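Local coordinates for 5,10-methylenetetrahydromethanopterin reductase (Methanopyrus kandleri, PDB 1EZW), which catalyses the reversible reduction of methylenetetrahydromethanopterin to methyltetrahydromethanopterin with reduced coenzyme F420, a step of methanogenesis from carbon dioxide, at residues V226-C231 with A317-V322. Residues are numbered along the deposited sequence; the frame is centred on the assembly and turned at random.
Sequences VAAYTC and AGVTQV
Val-226 O receives two backbone N-H groups in succession as 317-322 comes alongside 226-231. Thr-320 N approaches in the carbonyl plane at 2.8 Å from Val-226 O, whereas Gln-321 N lies above that plane, 3.1 Å from the same oxygen. Two residues along, Ala-228 N bonds to Gln-321 O at 2.9 Å, so that Gln-321 is bonded through both its N and its O, as in a parallel sheet.

With Thr-320 OG1 set between the backbone N and the carbonyl carbon (chi1 53°), the hydroxyl turns back to Val-226 N at 2.9 Å, a weak and bent bond, while it is also hydrogen-bonded to Asp-225 OD1. A short side chain with its hydroxyl on CB can reach both the neighbouring backbone and Asp-225.

On one face of the sheet the methyl of Ala-227 lies against the start of the Gln-321 side chain, CB to CB 3.7 Å. Extended from there, the glutamine runs past this methyl and carries its amide to Asp-225 and Trp-35, whose hydrogen bonds to NE2 and OE1 fix which way the amide is turned. Alanine is small enough to let the long chain lie alongside.

On the other face, Ala-228 CB meets Val-319 CG1 at 3.9 Å, and Phe-203 of helix 200-216 covers both. Val-226 turns the C-H of its CB to Gly-318 O, 3.4 Å away, with both methyls splayed to the sides. Just after helix 304-316, Gly-318 closes a Schellman motif; at its positive phi (107°) a CB would press on the carbonyl O of Ala-317, so glycine fits.

Joined by a long, largely helical excursion, strands 225-229 and 321-324 are the neighbouring seventh and eighth parallel strands of a (beta/alpha)8 TIM barrel, the fold of the luciferase-like family.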
# COMPACT_ATOMS: atom_id res chain seq x y z
N VAL A 226 21.45 -18.54 15.25
CA VAL A 226 21.17 -19.88 14.77
C VAL A 226 19.65 -20.04 14.70
O VAL A 226 18.97 -20.15 15.73
CB VAL A 226 21.77 -20.96 15.74
CG1 VAL A 226 21.47 -22.35 15.24
CG2 VAL A 226 23.29 -20.78 15.77
N ALA A 227 19.13 -20.06 13.48
CA ALA A 227 17.69 -20.12 13.25
C ALA A 227 17.20 -21.47 12.84
O ALA A 227 17.68 -22.07 11.87
CB ALA A 227 17.31 -19.09 12.17
N ALA A 228 16.23 -21.99 13.60
CA ALA A 228 15.67 -23.27 13.27
C ALA A 228 14.46 -23.08 12.36
O ALA A 228 13.48 -22.48 12.79
CB ALA A 228 15.21 -23.99 14.57
N TYR A 229 14.55 -23.55 11.12
CA TYR A 229 13.44 -23.46 10.18
C TYR A 229 12.64 -24.74 10.49
O TYR A 229 12.96 -25.83 9.99
CB TYR A 229 13.99 -23.47 8.74
CG TYR A 229 13.97 -22.13 8.02
CD1 TYR A 229 14.00 -20.91 8.71
CD2 TYR A 229 13.97 -22.08 6.62
CE1 TYR A 229 14.04 -19.68 8.02
CE2 TYR A 229 14.02 -20.87 5.93
CZ TYR A 229 14.06 -19.67 6.63
OH TYR A 229 14.14 -18.49 5.93
N THR A 230 11.60 -24.60 11.31
CA THR A 230 10.81 -25.75 11.76
C THR A 230 9.52 -26.10 11.05
O THR A 230 8.97 -25.30 10.28
CB THR A 230 10.42 -25.57 13.24
OG1 THR A 230 9.34 -24.61 13.35
CG2 THR A 230 11.62 -25.06 14.07
N CYS A 231 9.08 -27.33 11.28
CA CYS A 231 7.75 -27.79 10.87
C CYS A 231 7.08 -27.48 12.23
O CYS A 231 7.47 -28.05 13.27
CB CYS A 231 7.73 -29.28 10.59
SG CYS A 231 6.06 -29.89 10.49
N ALA A 317 20.12 -26.29 23.05
CA ALA A 317 20.96 -26.85 21.99
C ALA A 317 21.60 -25.77 21.09
O ALA A 317 22.29 -26.11 20.13
CB ALA A 317 20.16 -27.84 21.15
N GLY A 318 21.36 -24.50 21.40
CA GLY A 318 22.00 -23.42 20.66
C GLY A 318 21.15 -22.62 19.70
O GLY A 318 21.65 -21.68 19.08
N VAL A 319 19.88 -23.00 19.56
CA VAL A 319 18.98 -22.24 18.67
C VAL A 319 18.71 -20.86 19.29
O VAL A 319 18.50 -20.76 20.51
CB VAL A 319 17.64 -22.98 18.49
CG1 VAL A 319 16.63 -22.08 17.70
CG2 VAL A 319 17.88 -24.33 17.75
N THR A 320 18.72 -19.79 18.49
CA THR A 320 18.42 -18.48 19.01
C THR A 320 17.23 -17.84 18.27
O THR A 320 16.61 -16.94 18.79
CB THR A 320 19.65 -17.52 18.98
OG1 THR A 320 20.22 -17.48 17.66
CG2 THR A 320 20.71 -18.03 19.96
N GLN A 321 16.89 -18.34 17.08
CA GLN A 321 15.69 -17.82 16.36
C GLN A 321 14.84 -19.04 16.03
O GLN A 321 15.28 -19.95 15.36
CB GLN A 321 16.03 -17.08 15.03
CG GLN A 321 14.71 -16.66 14.31
CD GLN A 321 14.90 -15.89 13.00
OE1 GLN A 321 13.96 -15.87 12.15
NE2 GLN A 321 16.05 -15.23 12.83
N VAL A 322 13.61 -19.07 16.55
CA VAL A 322 12.72 -20.19 16.27
C VAL A 322 11.83 -19.76 15.10
O VAL A 322 11.04 -18.84 15.26
CB VAL A 322 11.85 -20.51 17.48
CG1 VAL A 322 10.90 -21.63 17.13
CG2 VAL A 322 12.77 -20.98 18.64